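Local coordinates for conserved hypothetical protein (Pseudomonas aeruginosa, PDB 1YLL), which is of unknown function but belongs to the HutD family of cupin-like beta-barrel proteins and is possibly linked to histidine utilisation, at residues L9-V12 against D13-R16; D35-D38 against G39-W42. One frame throughout, in Å; residues are numbered along the deposited sequence. Where two conformers were deposited one is given.

Contact 1 (L9-V12 against D13-R16); sequences LRAV and DYPR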
loop_
_atom_site.group_PDB
_atom_site.type_symbol
_atom_site.label_atom_id
_atom_site.label_comp_id
_atom_site.label_asym_id
_atom_site.label_seq_id
_atom_site.Cartn_x
_atom_site.Cartn_y
_atom_site.Cartn_z
ATOM N N LEU D 9 10.577 14.872 3.355
ATOM C CA LEU D 9 11.347 15.861 4.092
ATOM C C LEU D 9 10.755 15.988 5.482
ATOM O O LEU D 9 9.544 16.060 5.641
ATOM C CB LEU D 9 11.308 17.218 3.349
ATOM C CG LEU D 9 11.766 17.064 1.884
ATOM C CD1 LEU D 9 11.528 18.355 1.115
ATOM C CD2 LEU D 9 13.236 16.632 1.844
ATOM N N ARG D 10 11.608 15.968 6.502
ATOM C CA ARG D 10 11.112 16.060 7.857
ATOM C C ARG D 10 11.218 17.453 8.454
ATOM O O ARG D 10 12.263 18.083 8.420
ATOM C CB ARG D 10 11.858 15.049 8.733
ATOM C CG ARG D 10 11.811 13.646 8.135
ATOM C CD ARG D 10 10.421 13.039 8.236
ATOM N NE ARG D 10 10.360 11.741 7.557
ATOM C CZ ARG D 10 9.256 11.012 7.418
ATOM N NH1 ARG D 10 9.318 9.852 6.783
ATOM N NH2 ARG D 10 8.100 11.429 7.927
ATOM N N ALA D 11 10.126 17.892 9.047
ATOM C CA ALA D 11 10.055 19.219 9.635
ATOM C C ALA D 11 11.144 19.435 10.675
ATOM O O ALA D 11 11.705 20.520 10.761
ATOM C CB ALA D 11 8.692 19.443 10.239
ATOM N N VAL D 12 11.443 18.413 11.480
ATOM C CA VAL D 12 12.506 18.573 12.481
ATOM C C VAL D 12 13.835 18.985 11.836
ATOM O O VAL D 12 14.712 19.556 12.507
ATOM C CB VAL D 12 12.727 17.267 13.282
ATOM C CG1 VAL D 12 13.796 17.486 14.345
ATOM C CG2 VAL D 12 11.432 16.841 13.934
ATOM N N ASP D 13 13.990 18.730 10.535
ATOM C CA ASP D 13 15.213 19.092 9.822
ATOM C C ASP D 13 15.182 20.392 9.026
ATOM O O ASP D 13 16.169 20.764 8.395
ATOM C CB ASP D 13 15.634 17.998 8.841
ATOM C CG ASP D 13 15.992 16.693 9.530
ATOM O OD1 ASP D 13 16.476 16.740 10.687
ATOM O OD2 ASP D 13 15.791 15.636 8.902
ATOM N N TYR D 14 14.057 21.082 9.012
ATOM C CA TYR D 14 14.037 22.319 8.250
ATOM C C TYR D 14 14.967 23.363 8.859
ATOM O O TYR D 14 15.046 23.521 10.087
ATOM C CB TYR D 14 12.642 22.898 8.210
ATOM C CG TYR D 14 11.593 22.066 7.498
ATOM C CD1 TYR D 14 10.243 22.301 7.729
ATOM C CD2 TYR D 14 11.945 21.020 6.638
ATOM C CE1 TYR D 14 9.246 21.499 7.141
ATOM C CE2 TYR D 14 10.963 20.230 6.029
ATOM C CZ TYR D 14 9.623 20.469 6.299
ATOM O OH TYR D 14 8.640 19.670 5.812
ATOM N N PRO D 15 15.710 24.063 8.019
ATOM C CA PRO D 15 16.609 25.086 8.548
ATOM C C PRO D 15 15.730 26.285 8.888
ATOM O O PRO D 15 14.590 26.384 8.410
ATOM C CB PRO D 15 17.524 25.354 7.384
ATOM C CG PRO D 15 16.595 25.182 6.206
ATOM C CD PRO D 15 15.775 23.993 6.544
ATOM N N ARG D 16 16.229 27.195 9.715
ATOM C CA ARG D 16 15.439 28.380 10.060
ATOM C C ARG D 16 16.288 29.600 9.910
ATOM O O ARG D 16 17.418 29.635 10.420
ATOM C CB ARG D 16 14.937 28.324 11.504
ATOM C CG ARG D 16 14.225 29.587 11.973
ATOM C CD ARG D 16 13.843 29.485 13.466
ATOM N NE ARG D 16 13.098 30.657 13.959
ATOM C CZ ARG D 16 13.663 31.770 14.445
ATOM N NH1 ARG D 16 14.977 31.878 14.508
ATOM N NH2 ARG D 16 12.911 32.786 14.879
HETATM O O HOH W 1 14.561 15.799 6.269
#

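Contact 2 (D35-D38 against G39-W42); sequences DGLD and GFGW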
loop_
_atom_site.group_PDB
_atom_site.type_symbol
_atom_site.label_atom_id
_atom_site.label_comp_id
_atom_site.label_asym_id
_atom_site.label_seq_id
_atom_site.Cartn_x
_atom_site.Cartn_y
_atom_site.Cartn_z
ATOM N N ASP D 35 20.750 29.395 -6.475
ATOM C CA ASP D 35 21.230 30.017 -5.250
ATOM C C ASP D 35 20.527 31.299 -4.812
ATOM O O ASP D 35 20.069 32.088 -5.627
ATOM C CB ASP D 35 22.730 30.287 -5.383
ATOM C CG ASP D 35 23.516 29.039 -5.728
ATOM O OD1 ASP D 35 23.472 28.070 -4.935
ATOM O OD2 ASP D 35 24.176 29.029 -6.797
ATOM N N GLY D 36 20.463 31.495 -3.498
ATOM C CA GLY D 36 19.847 32.684 -2.945
ATOM C C GLY D 36 18.355 32.785 -3.158
ATOM O O GLY D 36 17.724 31.886 -3.720
ATOM N N LEU D 37 17.785 33.905 -2.732
ATOM C CA LEU D 37 16.349 34.096 -2.870
ATOM C C LEU D 37 15.840 34.642 -4.210
ATOM O O LEU D 37 14.650 34.953 -4.344
ATOM C CB LEU D 37 15.856 34.971 -1.717
ATOM C CG LEU D 37 16.064 34.308 -0.349
ATOM C CD1 LEU D 37 15.694 35.281 0.754
ATOM C CD2 LEU D 37 15.225 33.029 -0.247
ATOM N N ASP D 38 16.734 34.754 -5.194
ATOM C CA ASP D 38 16.358 35.240 -6.519
ATOM C C ASP D 38 16.844 34.293 -7.614
ATOM O O ASP D 38 16.701 34.588 -8.796
ATOM C CB ASP D 38 16.929 36.645 -6.767
ATOM C CG ASP D 38 18.454 36.685 -6.735
ATOM O OD1 ASP D 38 19.098 35.670 -6.371
ATOM O OD2 ASP D 38 19.012 37.755 -7.076
ATOM N N GLY D 39 17.410 33.156 -7.211
ATOM C CA GLY D 39 17.925 32.199 -8.182
ATOM C C GLY D 39 17.207 30.881 -8.342
ATOM O O GLY D 39 17.628 30.048 -9.140
ATOM N N PHE D 40 16.116 30.675 -7.608
ATOM C CA PHE D 40 15.396 29.415 -7.743
ATOM C C PHE D 40 14.247 29.481 -8.735
ATOM O O PHE D 40 13.832 30.550 -9.150
ATOM C CB PHE D 40 14.841 28.974 -6.375
ATOM C CG PHE D 40 13.881 29.966 -5.741
ATOM C CD1 PHE D 40 12.539 30.058 -6.145
ATOM C CD2 PHE D 40 14.339 30.830 -4.748
ATOM C CE1 PHE D 40 11.666 31.013 -5.558
ATOM C CE2 PHE D 40 13.498 31.773 -4.167
ATOM C CZ PHE D 40 12.152 31.863 -4.576
ATOM N N GLY D 41 13.750 28.313 -9.132
ATOM C CA GLY D 41 12.597 28.235 -10.018
ATOM C C GLY D 41 11.326 28.172 -9.174
ATOM O O GLY D 41 10.299 28.748 -9.516
ATOM N N TRP D 42 11.386 27.430 -8.081
ATOM C CA TRP D 42 10.262 27.386 -7.151
ATOM C C TRP D 42 10.860 27.106 -5.783
ATOM O O TRP D 42 11.958 26.536 -5.652
ATOM C CB TRP D 42 9.190 26.336 -7.527
ATOM C CG TRP D 42 9.676 24.933 -7.687
ATOM C CD1 TRP D 42 9.866 24.264 -8.867
ATOM C CD2 TRP D 42 10.003 24.009 -6.648
ATOM N NE1 TRP D 42 10.289 22.992 -8.627
ATOM C CE2 TRP D 42 10.392 22.802 -7.274
ATOM C CE3 TRP D 42 10.007 24.080 -5.243
ATOM C CZ2 TRP D 42 10.798 21.663 -6.545
ATOM C CZ3 TRP D 42 10.401 22.950 -4.524
ATOM C CH2 TRP D 42 10.795 21.760 -5.173
#

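Contact 1 (L9-V12 against D13-R16)
Tyr-14 folds its ring back over Ala-11 across a short 3-10 turn, in the loop between strands 6-9 and 17-18 of this cupin-type fold. The CA of Ala-11 lies 3.5 Å from the centroid of the Tyr-14 ring, almost on the ring normal, which makes a CH-pi contact over the face. Ala-11 CB adds an apolar touch to Tyr-14 CE1 at 3.8 Å. At the ring's edge, Leu-9 CB approaches Tyr-14 CE2 at 4.0 Å. With CG of Tyr-14 beside the backbone N (chi1 -64°), the ring runs back along the turn instead of following the chain onward.

Two backbone bonds close the turn. Asp-13 N donates to Arg-10 O at 2.8 Å, and Tyr-14 N donates to Ala-11 O at 3.0 Å. A water bridges the start of the turn: it accepts from Arg-10 N at 3.0 Å and donates to Asp-13 OD2 at 2.9 Å. Further out, Tyr-14 OH is hydrogen-bonded to His-166 O, which fixes the far end of the ring. Asp-167 ties the turn to the chain just before strand 168-171: its OD1 forms a salt bridge with Arg-10 NH2, and its OD2 accepts a hydrogen bond from Ala-11 N.

Contact 2 (D35-D38 against G39-W42)
Asp-35 meets Gly-39 where the loop between strands 24-31 and 42-49 of the cupin-like fold curls back on itself. Asp-35 O receives a CA-H...O contact from Gly-39 CA at 3.3 Å, with an angle of 128° at the hydrogen. The chain therefore turns back closely on itself here, backbone against backbone.

The carbonyl O of Gly-36 comes next. It sits near the plane of the Phe-40 ring, at the edge, 3.7 Å from Phe-40 CD2. The same oxygen accepts a hydrogen bond from Arg-31 NH1, which links the loop to the end of strand 24-31.

Leu-37 follows. Its carbonyl O approaches the Phe-40 ring obliquely and is 3.4 Å from Phe-40 CE2. The side chains meet more loosely, Leu-37 CD2 lying 4.5 Å from Phe-40 CE2.

Asp-38 is the last residue before Gly-39 and is joined to it directly. Beyond it, Phe-40 CG stands between its own backbone N and carbonyl carbon (chi1 60°), which brings the ring back beside Gly-36 and Leu-37. The buried ring also packs against Ile-114 and Phe-58, which Leu-37 also touches, and meets the Tyr-61 ring, their planes about 30° apart. At the exit from the loop, Asp-32 OD2 accepts hydrogen bonds from both Gly-41 N and Trp-42 N.

Contacts 1 and 2 come in series along the chain. Their centres are about 19 Å apart and their nearest atoms about 7 Å apart, so they do not touch. Residues 9-16 lead from strand 6-9, at the edge of a five-stranded antiparallel sheet, toward strand 17-18, at the edge of a six-stranded one. Residues 35-42 join two neighbouring strands of that second sheet, 24-31 and 42-49. Strand 24-31 is common ground: Leu-9 and Tyr-14 touch Ile-29, while Phe-40 touches Arg-31. Contact 1 thus belongs to the passage between the two sheets, and contact 2 to a connection within one of them.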